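Local coordinates for histidine triad (HIT) protein (Sinorhizobium meliloti, PDB 3NRD) that has no firmly established reaction but probably binds nucleotides and acts on their phosphates, the chain described being the C-terminal, HIT-domain part of a longer protein, at residues 16-19 against 25-28; 19-24 against 61-66; 32-37 against 101-106; 93-98 against 109-114. One frame throughout, in Å; residues are numbered along the deposited sequence.

Interaction 1. Residues 16-19 against 25-28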
loop_
_atom_site.group_PDB
_atom_site.type_symbol
_atom_site.label_atom_id
_atom_site.label_comp_id
_atom_site.label_asym_id
_atom_site.label_seq_id
_atom_site.Cartn_x
_atom_site.Cartn_y
_atom_site.Cartn_z
ATOM N N ILE A 16 -14.321 -12.946 -1.616
ATOM C CA ILE A 16 -15.743 -13.044 -1.919
ATOM C C ILE A 16 -16.130 -11.825 -2.761
ATOM O O ILE A 16 -15.852 -10.721 -2.338
ATOM C CB ILE A 16 -16.568 -13.007 -0.641
ATOM C CG1 ILE A 16 -16.227 -14.206 0.284
ATOM C CG2 ILE A 16 -18.079 -12.957 -1.000
ATOM C CD1 ILE A 16 -16.563 -13.978 1.775
ATOM N N PRO A 17 -16.780 -12.006 -3.941
ATOM C CA PRO A 17 -17.178 -10.823 -4.723
ATOM C C PRO A 17 -18.216 -10.003 -4.000
ATOM O O PRO A 17 -19.097 -10.564 -3.423
ATOM C CB PRO A 17 -17.777 -11.406 -6.004
ATOM C CG PRO A 17 -18.146 -12.760 -5.685
ATOM C CD PRO A 17 -17.258 -13.247 -4.565
ATOM N N ILE A 18 -18.044 -8.702 -3.936
ATOM C CA ILE A 18 -19.055 -7.816 -3.335
ATOM C C ILE A 18 -19.455 -6.631 -4.224
ATOM O O ILE A 18 -20.165 -5.747 -3.759
ATOM C CB ILE A 18 -18.612 -7.319 -1.907
ATOM C CG1 ILE A 18 -17.353 -6.470 -1.946
ATOM C CG2 ILE A 18 -18.379 -8.520 -0.958
ATOM C CD1 ILE A 18 -17.002 -5.902 -0.598
ATOM N N GLY A 19 -19.033 -6.627 -5.485
ATOM C CA GLY A 19 -19.404 -5.581 -6.435
ATOM C C GLY A 19 -18.240 -5.137 -7.298
ATOM O O GLY A 19 -17.117 -5.589 -7.140
ATOM N N GLN A 25 -12.923 -4.331 -9.723
ATOM C CA GLN A 25 -13.735 -5.289 -8.994
ATOM C C GLN A 25 -13.367 -5.192 -7.515
ATOM O O GLN A 25 -12.197 -4.978 -7.191
ATOM C CB GLN A 25 -13.478 -6.706 -9.461
ATOM C CG GLN A 25 -14.019 -7.011 -10.850
ATOM C CD GLN A 25 -13.641 -8.391 -11.357
ATOM O OE1 GLN A 25 -13.334 -9.276 -10.574
ATOM N NE2 GLN A 25 -13.636 -8.565 -12.696
HETATM N N MSE A 26 -14.366 -5.351 -6.643
HETATM C CA MSE A 26 -14.177 -5.354 -5.196
HETATM C C MSE A 26 -14.436 -6.742 -4.669
HETATM O O MSE A 26 -15.461 -7.363 -5.008
HETATM C CB MSE A 26 -15.159 -4.432 -4.490
HETATM C CG MSE A 26 -15.010 -3.009 -4.802
HETATM SE SE MSE A 26 -16.216 -1.885 -3.705
HETATM C CE MSE A 26 -15.478 -2.463 -2.052
ATOM N N ARG A 27 -13.531 -7.223 -3.828
ATOM C CA ARG A 27 -13.732 -8.478 -3.137
ATOM C C ARG A 27 -13.446 -8.316 -1.674
ATOM O O ARG A 27 -12.598 -7.552 -1.313
ATOM C CB ARG A 27 -12.835 -9.552 -3.695
ATOM C CG ARG A 27 -13.072 -9.788 -5.152
ATOM C CD ARG A 27 -12.216 -10.883 -5.705
ATOM N NE ARG A 27 -12.729 -12.230 -5.488
ATOM C CZ ARG A 27 -13.728 -12.796 -6.156
ATOM N NH1 ARG A 27 -14.430 -12.126 -7.062
ATOM N NH2 ARG A 27 -14.050 -14.056 -5.888
ATOM N N LEU A 28 -14.161 -9.066 -0.854
ATOM C CA LEU A 28 -13.916 -9.124 0.574
ATOM C C LEU A 28 -12.988 -10.282 0.751
ATOM O O LEU A 28 -13.365 -11.399 0.413
ATOM C CB LEU A 28 -15.227 -9.365 1.338
ATOM C CG LEU A 28 -15.172 -9.609 2.844
ATOM C CD1 LEU A 28 -14.749 -8.295 3.612
ATOM C CD2 LEU A 28 -16.504 -10.197 3.337
#
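I16 to G19 run antiparallel to Q25 to L28, the two strand segments pairing at 132° as the twisted beta hairpin that forms one edge of the HIT-domain sheet. I16 and L28 make a hydrogen-bonded pair, with I16 N to L28 O at 2.7 Å and L28 N to I16 O at 2.8 Å. Further on, M26 faces two residues at once: its O accepts I18 N at 3.1 Å, while its N donates to G19 O rather than to I18 O. The extra residue makes a beta bulge. Glycine suits it, because at its positive phi a CB on G19 would collide with the carbonyl O of I18. P17 suits its non-hydrogen-bonded place opposite R27, where no N-H is owed to the partner strand. Its ring lies against one face of the R27 guanidinium, with P17 CD 3.6 Å from R27 NH2. A bend at chi3 (83°) brings the guanidinium back over the neighbouring strand, and weak bonds to L11 O and G15 O tie it to the chain just before. On the other face of the sheet, apolar side chains meet helix 121-134. I16 and L28 lie side by side there and touch H124, while I18 reaches A128 and I131. With CG1 of I18 placed between its backbone N and carbonyl carbon (chi1 63°), both branches serve the partner strand: I18 CG2 rests 4.0 Å from L28 CB, and I18 CG1 lies 3.9 Å from M26 CB. Beyond these, I18 CD1 meets the CE methyl of M26, a selenomethionine, at 4.0 Å.

Interaction 2. Residues 19-24 against 61-66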
loop_
_atom_site.group_PDB
_atom_site.type_symbol
_atom_site.label_atom_id
_atom_site.label_comp_id
_atom_site.label_asym_id
_atom_site.label_seq_id
_atom_site.Cartn_x
_atom_site.Cartn_y
_atom_site.Cartn_z
ATOM N N GLY A 19 -19.033 -6.627 -5.485
ATOM C CA GLY A 19 -19.404 -5.581 -6.435
ATOM C C GLY A 19 -18.240 -5.137 -7.298
ATOM O O GLY A 19 -17.117 -5.589 -7.140
ATOM N N THR A 20 -18.548 -4.248 -8.220
ATOM C CA THR A 20 -17.578 -3.627 -9.102
ATOM C C THR A 20 -17.798 -2.146 -9.017
ATOM O O THR A 20 -18.933 -1.709 -8.861
ATOM C CB THR A 20 -17.792 -4.132 -10.536
ATOM O OG1 THR A 20 -17.694 -5.566 -10.521
ATOM C CG2 THR A 20 -16.755 -3.574 -11.490
ATOM N N LEU A 21 -16.712 -1.395 -9.099
ATOM C CA LEU A 21 -16.719 0.058 -9.212
ATOM C C LEU A 21 -16.613 0.346 -10.708
ATOM O O LEU A 21 -17.239 -0.380 -11.476
ATOM C CB LEU A 21 -15.605 0.654 -8.354
ATOM C CG LEU A 21 -15.705 0.397 -6.844
ATOM C CD1 LEU A 21 -14.496 1.014 -6.140
ATOM C CD2 LEU A 21 -17.008 0.914 -6.233
ATOM N N GLY A 22 -15.909 1.377 -11.152
ATOM C CA GLY A 22 -15.719 1.599 -12.581
ATOM C C GLY A 22 -14.582 0.784 -13.160
ATOM O O GLY A 22 -14.711 0.069 -14.155
ATOM N N LEU A 23 -13.434 0.952 -12.558
ATOM C CA LEU A 23 -12.248 0.252 -12.978
ATOM C C LEU A 23 -12.065 -1.060 -12.206
ATOM O O LEU A 23 -11.669 -2.056 -12.816
ATOM C CB LEU A 23 -11.035 1.135 -12.770
ATOM C CG LEU A 23 -9.660 0.522 -13.066
ATOM C CD1 LEU A 23 -9.569 0.036 -14.487
ATOM C CD2 LEU A 23 -8.582 1.575 -12.736
ATOM N N CYS A 24 -12.301 -1.028 -10.889
ATOM C CA CYS A 24 -11.932 -2.122 -9.998
ATOM C C CYS A 24 -13.106 -3.011 -9.611
ATOM O O CYS A 24 -14.158 -2.504 -9.233
ATOM C CB CYS A 24 -11.317 -1.594 -8.727
ATOM S SG CYS A 24 -9.681 -0.907 -8.951
ATOM N N THR A 61 -6.671 5.434 -7.757
ATOM C CA THR A 61 -6.428 6.279 -6.572
ATOM C C THR A 61 -7.725 6.601 -5.875
ATOM O O THR A 61 -7.886 6.336 -4.701
ATOM C CB THR A 61 -5.681 7.588 -6.985
ATOM O OG1 THR A 61 -4.402 7.210 -7.492
ATOM C CG2 THR A 61 -5.525 8.561 -5.823
ATOM N N PHE A 62 -8.670 7.103 -6.636
ATOM C CA PHE A 62 -9.908 7.616 -6.052
ATOM C C PHE A 62 -10.892 6.532 -5.704
ATOM O O PHE A 62 -11.633 6.693 -4.755
ATOM C CB PHE A 62 -10.491 8.689 -6.965
ATOM C CG PHE A 62 -9.630 9.914 -6.963
ATOM C CD1 PHE A 62 -9.482 10.653 -5.798
ATOM C CD2 PHE A 62 -8.925 10.280 -8.058
ATOM C CE1 PHE A 62 -8.660 11.734 -5.751
ATOM C CE2 PHE A 62 -8.122 11.377 -8.015
ATOM C CZ PHE A 62 -7.999 12.110 -6.864
ATOM N N GLU A 63 -10.896 5.454 -6.476
ATOM C CA GLU A 63 -11.641 4.251 -6.098
ATOM C C GLU A 63 -11.061 3.701 -4.800
ATOM O O GLU A 63 -11.820 3.377 -3.912
ATOM C CB GLU A 63 -11.658 3.180 -7.219
ATOM C CG GLU A 63 -12.705 3.508 -8.287
ATOM C CD GLU A 63 -12.784 2.492 -9.449
ATOM O OE1 GLU A 63 -12.172 1.406 -9.372
ATOM O OE2 GLU A 63 -13.474 2.776 -10.461
ATOM N N THR A 64 -9.728 3.626 -4.693
ATOM C CA THR A 64 -9.083 3.128 -3.461
ATOM C C THR A 64 -9.460 3.977 -2.245
ATOM O O THR A 64 -9.829 3.435 -1.206
ATOM C CB THR A 64 -7.568 3.042 -3.598
ATOM O OG1 THR A 64 -7.223 2.050 -4.582
ATOM C CG2 THR A 64 -6.917 2.644 -2.268
ATOM N N ASN A 65 -9.433 5.293 -2.439
ATOM C CA ASN A 65 -9.595 6.261 -1.392
ATOM C C ASN A 65 -11.057 6.396 -0.998
ATOM O O ASN A 65 -11.348 6.545 0.196
ATOM C CB ASN A 65 -8.952 7.605 -1.793
ATOM C CG ASN A 65 -7.406 7.507 -1.884
ATOM O OD1 ASN A 65 -6.833 6.489 -1.509
ATOM N ND2 ASN A 65 -6.756 8.537 -2.415
ATOM N N LEU A 66 -11.962 6.311 -1.995
ATOM C CA LEU A 66 -13.393 6.219 -1.716
ATOM C C LEU A 66 -13.696 4.978 -0.894
ATOM O O LEU A 66 -14.446 5.053 0.036
ATOM C CB LEU A 66 -14.198 6.190 -3.020
ATOM C CG LEU A 66 -15.709 6.244 -2.966
ATOM C CD1 LEU A 66 -16.216 7.671 -2.786
ATOM C CD2 LEU A 66 -16.289 5.600 -4.252
#
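E63 reaches out of helix 54-75 to the loop at the end of the hairpin formed by strands 15-20 and 24-29, and its carboxylate binds the main chain of G22, L23 and C24. The side chain starts in apolar company: CB of E63 is 3.7 Å from L21 CD1, and CG next to it touches the same methyl. L21 runs past it in the opposite direction, so that L21 CB comes to 3.5 Å from the carboxyl carbon CD of E63. Beyond CG the chain is fully extended (chi2 180°), which carries the two oxygens across to the loop. OE1 of E63 takes C24 N at 2.9 Å through its syn lone pair, with C24 CB and SG packed beside it. OE2, also through its syn lone pair, takes L23 N at 2.8 Å in a nearly straight bond of 173°, and G22 N adds a weak, bent one. Glycine fits at G22, since a CB there would press on OE2. The loop contributes its own closing bond, L21 N to C24 O, while elsewhere on the helix T61 meets T61 of the second subunit. If E63 were replaced by an alanine, the N-H groups of L23 and C24 would probably be left without their acceptor and the hairpin end would lose its tie to the helix. Backbone N-H groups converging on both oxygens, with no cationic side chain across this contact, are likely to stabilise the carboxylate in its ionised form although it is buried.

Interaction 3. Residues 32-37 against 101-106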
loop_
_atom_site.group_PDB
_atom_site.type_symbol
_atom_site.label_atom_id
_atom_site.label_comp_id
_atom_site.label_asym_id
_atom_site.label_seq_id
_atom_site.Cartn_x
_atom_site.Cartn_y
_atom_site.Cartn_z
ATOM N N ARG A 32 -12.107 -13.027 8.283
ATOM C CA ARG A 32 -12.844 -12.099 9.144
ATOM C C ARG A 32 -12.027 -11.474 10.301
ATOM O O ARG A 32 -12.544 -10.608 11.005
ATOM C CB ARG A 32 -14.146 -12.756 9.672
ATOM C CG ARG A 32 -14.019 -13.720 10.842
ATOM C CD ARG A 32 -15.412 -14.014 11.497
ATOM N NE ARG A 32 -16.300 -12.833 11.628
ATOM N N ARG A 33 -10.773 -11.885 10.499
ATOM C CA ARG A 33 -9.952 -11.317 11.580
ATOM C C ARG A 33 -9.752 -9.815 11.443
ATOM O O ARG A 33 -9.637 -9.145 12.459
ATOM C CB ARG A 33 -8.599 -11.995 11.645
ATOM C CG ARG A 33 -8.692 -13.455 12.123
ATOM C CD ARG A 33 -7.316 -14.061 12.134
ATOM N NE ARG A 33 -6.759 -14.184 10.783
ATOM C CZ ARG A 33 -5.467 -14.415 10.523
ATOM N NH1 ARG A 33 -4.559 -14.590 11.511
ATOM N NH2 ARG A 33 -5.073 -14.535 9.254
ATOM N N TRP A 34 -9.717 -9.302 10.202
ATOM C CA TRP A 34 -9.764 -7.852 9.956
ATOM C C TRP A 34 -10.701 -7.595 8.791
ATOM O O TRP A 34 -10.732 -8.401 7.862
ATOM C CB TRP A 34 -8.390 -7.259 9.623
ATOM C CG TRP A 34 -7.279 -7.745 10.424
ATOM C CD1 TRP A 34 -6.752 -7.163 11.528
ATOM C CD2 TRP A 34 -6.512 -8.910 10.172
ATOM N NE1 TRP A 34 -5.693 -7.905 11.990
ATOM C CE2 TRP A 34 -5.523 -8.980 11.156
ATOM C CE3 TRP A 34 -6.564 -9.919 9.193
ATOM C CZ2 TRP A 34 -4.592 -10.018 11.197
ATOM C CZ3 TRP A 34 -5.646 -10.949 9.246
ATOM C CH2 TRP A 34 -4.692 -11.005 10.249
ATOM N N PRO A 35 -11.493 -6.508 8.829
ATOM C CA PRO A 35 -12.271 -6.185 7.609
ATOM C C PRO A 35 -11.335 -5.757 6.484
ATOM O O PRO A 35 -10.665 -4.703 6.563
ATOM C CB PRO A 35 -13.206 -5.069 8.049
ATOM C CG PRO A 35 -13.153 -5.059 9.578
ATOM C CD PRO A 35 -11.837 -5.634 9.970
ATOM N N TRP A 36 -11.308 -6.569 5.431
ATOM C CA TRP A 36 -10.218 -6.570 4.447
ATOM C C TRP A 36 -10.831 -6.738 3.070
ATOM O O TRP A 36 -11.488 -7.748 2.798
ATOM C CB TRP A 36 -9.298 -7.710 4.814
ATOM C CG TRP A 36 -8.092 -7.937 4.000
ATOM C CD1 TRP A 36 -7.730 -7.336 2.843
ATOM C CD2 TRP A 36 -7.100 -8.900 4.277
ATOM N NE1 TRP A 36 -6.573 -7.867 2.381
ATOM C CE2 TRP A 36 -6.160 -8.839 3.246
ATOM C CE3 TRP A 36 -6.922 -9.833 5.308
ATOM C CZ2 TRP A 36 -5.040 -9.668 3.205
ATOM C CZ3 TRP A 36 -5.815 -10.659 5.272
ATOM C CH2 TRP A 36 -4.887 -10.573 4.229
ATOM N N LEU A 37 -10.653 -5.712 2.243
ATOM C CA LEU A 37 -11.137 -5.666 0.888
ATOM C C LEU A 37 -9.961 -5.680 -0.052
ATOM O O LEU A 37 -8.857 -5.201 0.289
ATOM C CB LEU A 37 -11.903 -4.388 0.652
ATOM C CG LEU A 37 -13.047 -4.123 1.642
ATOM C CD1 LEU A 37 -13.747 -2.830 1.261
ATOM C CD2 LEU A 37 -14.035 -5.276 1.699
ATOM N N GLU A 101 -6.206 -0.688 17.302
ATOM C CA GLU A 101 -5.427 -1.211 18.415
ATOM C C GLU A 101 -6.138 -2.392 19.052
ATOM O O GLU A 101 -7.355 -2.373 19.265
ATOM C CB GLU A 101 -5.129 -0.125 19.439
ATOM C CG GLU A 101 -4.238 -0.602 20.614
ATOM C CD GLU A 101 -3.883 0.520 21.583
ATOM O OE1 GLU A 101 -4.297 1.671 21.327
ATOM O OE2 GLU A 101 -3.198 0.249 22.596
ATOM N N GLY A 102 -5.350 -3.435 19.284
ATOM C CA GLY A 102 -5.842 -4.661 19.866
ATOM C C GLY A 102 -6.345 -5.667 18.855
ATOM O O GLY A 102 -6.714 -6.755 19.256
ATOM N N ASP A 103 -6.381 -5.337 17.558
ATOM C CA ASP A 103 -6.857 -6.297 16.551
ATOM C C ASP A 103 -5.725 -7.295 16.329
ATOM O O ASP A 103 -4.660 -7.106 16.886
ATOM C CB ASP A 103 -7.375 -5.598 15.262
ATOM C CG ASP A 103 -6.276 -5.055 14.362
ATOM O OD1 ASP A 103 -5.092 -5.364 14.509
ATOM O OD2 ASP A 103 -6.613 -4.262 13.462
ATOM N N PRO A 104 -5.954 -8.371 15.568
ATOM C CA PRO A 104 -4.906 -9.374 15.529
ATOM C C PRO A 104 -3.609 -8.851 14.903
ATOM O O PRO A 104 -3.633 -8.228 13.850
ATOM C CB PRO A 104 -5.545 -10.493 14.690
ATOM C CG PRO A 104 -6.962 -10.416 15.086
ATOM C CD PRO A 104 -7.195 -8.914 15.003
ATOM N N ASN A 105 -2.523 -9.035 15.651
ATOM C CA ASN A 105 -1.171 -8.625 15.301
ATOM C C ASN A 105 -0.918 -7.109 15.304
ATOM O O ASN A 105 0.159 -6.674 14.900
ATOM C CB ASN A 105 -0.765 -9.209 13.938
ATOM C CG ASN A 105 0.758 -9.350 13.787
ATOM O OD1 ASN A 105 1.444 -9.783 14.717
ATOM N ND2 ASN A 105 1.273 -9.006 12.618
ATOM N N TRP A 106 -1.875 -6.315 15.789
ATOM C CA TRP A 106 -1.654 -4.897 15.925
ATOM C C TRP A 106 -0.369 -4.653 16.712
ATOM O O TRP A 106 -0.147 -5.325 17.730
ATOM C CB TRP A 106 -2.803 -4.234 16.676
ATOM C CG TRP A 106 -2.571 -2.795 16.906
ATOM C CD1 TRP A 106 -1.939 -2.208 17.985
ATOM C CD2 TRP A 106 -2.951 -1.738 16.048
ATOM N NE1 TRP A 106 -1.925 -0.851 17.836
ATOM C CE2 TRP A 106 -2.532 -0.534 16.653
ATOM C CE3 TRP A 106 -3.608 -1.685 14.823
ATOM C CZ2 TRP A 106 -2.764 0.720 16.070
ATOM C CZ3 TRP A 106 -3.841 -0.444 14.251
ATOM C CH2 TRP A 106 -3.414 0.736 14.869
#
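W34 and P104 meet through a hydrogen bond from the indole N-H to a main-chain carbonyl, NE1 of W34 lying 2.8 Å from P104 O. The oxygen sits only 1° out of the indole plane and receives the proton on a lone pair in its own carbonyl plane. Alongside, W34 CZ2 packs on P104 CB at 3.7 Å, and P104 CD abuts R33 O. The carboxylate of D103 stands at the ring edge, 83° from the ring plane, with OD2 3.5 Å from W34 CD1. A leucine in place of W34 would probably leave P104 O without its donor and open a gap beside the proline ring. The acceptor is positioned by a type II beta turn, D103 to W106, closed by W106 N to D103 O. Proline suits its second position and N105, at positive phi (70°), its third. R33 backs the tryptophan: its guanidinium lies over W34 CH2 and is anchored to D31 and F113 O, while R99 and the N of R100 engage D103 OD2. With one directional bond and apolar packing between them, the segments fix the indole's orientation and join the approach to strand 36-41 to the loop following strand 94-99.

Interaction 4. Residues 93-98 against 109-114. With SO4 (sulfate ion), chain H.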
loop_
_atom_site.group_PDB
_atom_site.type_symbol
_atom_site.label_atom_id
_atom_site.label_comp_id
_atom_site.label_asym_id
_atom_site.label_seq_id
_atom_site.Cartn_x
_atom_site.Cartn_y
_atom_site.Cartn_z
ATOM N N HIS A 93 -3.580 -6.023 -7.406
ATOM C CA HIS A 93 -4.714 -5.870 -6.519
ATOM C C HIS A 93 -4.293 -5.052 -5.316
ATOM O O HIS A 93 -3.151 -5.166 -4.846
ATOM C CB HIS A 93 -5.300 -7.219 -6.134
ATOM C CG HIS A 93 -4.325 -8.129 -5.470
ATOM N ND1 HIS A 93 -3.246 -8.691 -6.131
ATOM C CD2 HIS A 93 -4.279 -8.595 -4.202
ATOM C CE1 HIS A 93 -2.568 -9.440 -5.284
ATOM N NE2 HIS A 93 -3.158 -9.373 -4.103
ATOM N N VAL A 94 -5.202 -4.198 -4.848
ATOM C CA VAL A 94 -4.883 -3.261 -3.783
ATOM C C VAL A 94 -5.684 -3.681 -2.586
ATOM O O VAL A 94 -6.932 -3.723 -2.667
ATOM C CB VAL A 94 -5.215 -1.828 -4.141
ATOM C CG1 VAL A 94 -4.916 -0.912 -2.950
ATOM C CG2 VAL A 94 -4.428 -1.380 -5.386
ATOM N N HIS A 95 -4.977 -4.002 -1.503
ATOM C CA HIS A 95 -5.556 -4.313 -0.215
ATOM C C HIS A 95 -5.991 -3.018 0.463
ATOM O O HIS A 95 -5.237 -2.049 0.454
ATOM C CB HIS A 95 -4.535 -5.015 0.699
ATOM C CG HIS A 95 -3.902 -6.249 0.112
ATOM N ND1 HIS A 95 -4.477 -7.494 0.193
ATOM C CD2 HIS A 95 -2.712 -6.430 -0.510
ATOM C CE1 HIS A 95 -3.689 -8.387 -0.385
ATOM N NE2 HIS A 95 -2.596 -7.772 -0.801
ATOM N N VAL A 96 -7.190 -3.007 1.052
ATOM C CA VAL A 96 -7.718 -1.890 1.828
ATOM C C VAL A 96 -8.314 -2.495 3.076
ATOM O O VAL A 96 -9.357 -3.150 3.017
ATOM C CB VAL A 96 -8.800 -1.112 1.080
ATOM C CG1 VAL A 96 -9.291 0.103 1.934
ATOM C CG2 VAL A 96 -8.302 -0.679 -0.283
ATOM N N ILE A 97 -7.627 -2.303 4.194
ATOM C CA ILE A 97 -7.856 -3.092 5.398
ATOM C C ILE A 97 -8.180 -2.157 6.568
ATOM O O ILE A 97 -7.469 -1.175 6.775
ATOM C CB ILE A 97 -6.629 -3.897 5.791
ATOM C CG1 ILE A 97 -6.149 -4.829 4.651
ATOM C CG2 ILE A 97 -6.933 -4.710 7.043
ATOM C CD1 ILE A 97 -4.664 -4.992 4.600
ATOM N N ALA A 98 -9.226 -2.463 7.323
ATOM C CA ALA A 98 -9.634 -1.677 8.510
ATOM C C ALA A 98 -8.919 -2.198 9.755
ATOM O O ALA A 98 -8.986 -3.381 10.047
ATOM C CB ALA A 98 -11.113 -1.774 8.711
ATOM N N PRO A 109 1.608 -5.951 10.303
ATOM C CA PRO A 109 0.789 -6.183 9.123
ATOM C C PRO A 109 -0.147 -7.405 9.228
ATOM O O PRO A 109 0.135 -8.346 9.984
ATOM C CB PRO A 109 1.829 -6.430 8.052
ATOM C CG PRO A 109 3.024 -6.993 8.809
ATOM C CD PRO A 109 3.015 -6.351 10.110
ATOM N N VAL A 110 -1.266 -7.372 8.494
ATOM C CA VAL A 110 -2.162 -8.539 8.430
ATOM C C VAL A 110 -1.535 -9.649 7.575
ATOM O O VAL A 110 -1.724 -10.827 7.867
ATOM C CB VAL A 110 -3.585 -8.165 7.930
ATOM C CG1 VAL A 110 -4.112 -6.978 8.729
ATOM C CG2 VAL A 110 -3.635 -7.895 6.399
ATOM N N TRP A 111 -0.729 -9.246 6.589
ATOM C CA TRP A 111 -0.190 -10.136 5.561
ATOM C C TRP A 111 0.758 -11.139 6.173
ATOM O O TRP A 111 1.701 -10.776 6.883
ATOM C CB TRP A 111 0.526 -9.315 4.479
ATOM C CG TRP A 111 -0.391 -8.304 3.845
ATOM C CD1 TRP A 111 -1.455 -8.575 3.054
ATOM C CD2 TRP A 111 -0.345 -6.887 3.993
ATOM N NE1 TRP A 111 -2.090 -7.418 2.696
ATOM C CE2 TRP A 111 -1.429 -6.358 3.252
ATOM C CE3 TRP A 111 0.512 -6.005 4.658
ATOM C CZ2 TRP A 111 -1.668 -4.991 3.148
ATOM C CZ3 TRP A 111 0.249 -4.646 4.580
ATOM C CH2 TRP A 111 -0.826 -4.152 3.825
ATOM N N GLY A 112 0.471 -12.414 5.918
ATOM C CA GLY A 112 1.266 -13.503 6.422
ATOM C C GLY A 112 1.074 -13.847 7.883
ATOM O O GLY A 112 1.776 -14.731 8.383
ATOM N N PHE A 113 0.123 -13.200 8.563
ATOM C CA PHE A 113 -0.075 -13.441 9.984
ATOM C C PHE A 113 -1.109 -14.548 10.211
ATOM O O PHE A 113 -2.293 -14.402 9.863
ATOM C CB PHE A 113 -0.519 -12.184 10.736
ATOM C CG PHE A 113 -0.734 -12.431 12.207
ATOM C CD1 PHE A 113 0.340 -12.631 13.040
ATOM C CD2 PHE A 113 -2.020 -12.488 12.748
ATOM C CE1 PHE A 113 0.157 -12.885 14.390
ATOM C CE2 PHE A 113 -2.224 -12.744 14.099
ATOM C CZ PHE A 113 -1.135 -12.936 14.922
ATOM N N GLY A 114 -0.669 -15.632 10.823
ATOM C CA GLY A 114 -1.578 -16.693 11.280
ATOM C C GLY A 114 -2.405 -17.344 10.176
ATOM O O GLY A 114 -1.983 -17.365 9.025
HETATM S S SO4 H . -0.536 -10.282 -2.155
HETATM O O1 SO4 H . -0.627 -8.825 -2.249
HETATM O O2 SO4 H . -1.896 -10.762 -2.190
HETATM O O3 SO4 H . 0.150 -10.871 -3.279
HETATM O O4 SO4 H . 0.102 -10.765 -0.979
#
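W111 turns the N-H edge of its indole onto the face of the H95 imidazole, a T-shaped (edge-to-face) pair in which NE1 of W111 hovers 3.3 Å above the middle of the H95 ring. The ring planes are 62° apart and the five-membered centroids 4.3 Å. With one face thus covered, H95 is also held at its two nitrogens: ND1 is hydrogen-bonded to NE1 of W36, and NE2 donates to O1 of a bound sulfate at 2.7 Å, almost straight at 170°. A second oxygen of the ion, O2, accepts from H93 NE2 at 2.7 Å. The other nitrogen of H93, ND1, is hydrogen-bonded to Q91 O, which fixes the rotation of the ring and aims NE2 at the ion. Further along the strand, I97 CD1 pushes against W111 CZ2 at 3.3 Å and meets V110 CG2 tip to tip at 3.6 Å. Its chi2 of 146°, well off a staggered value, suggests that the packing is tight. A type II beta turn from V110 to F113 presents both partners, with G112 taking the positive-phi corner, and L85 of the second subunit packs on W111. Q91, H93 and H95 appear to fall where the three histidines of the HIT motif lie, the first here a glutamine, and H93 probably corresponds to the nucleophilic histidine of active relatives. The sulfate, probably from the crystallisation liquor and hydrogen-bonded also to G86 N, shows that these imidazole N-H groups can hold a tetrahedral oxyanion, which is consistent with a nucleotide phosphate site.

Overall arrangement
Interactions 1 and 2 hold the same edge hairpin and share G19: the first pairs its strands by backbone bonds, half-buried beneath helix 121-134, whereas the second fixes its loop to helix 54-75 through a buried carboxylate. Interactions 3 and 4 lie on the far side from interaction 2 and secure the long loop after strand 94-99. Interaction 3 is the more peripheral, one indole hydrogen bond flanked by ion pairs to other residues; interaction 4 is buried and aromatic, beside the sulfate. They touch directly, W34 resting on V110. Strand 36-41 connects the two halves, L37 packing on M26 and L28, and T64 packs against V94 and V96 between interactions 2 and 4.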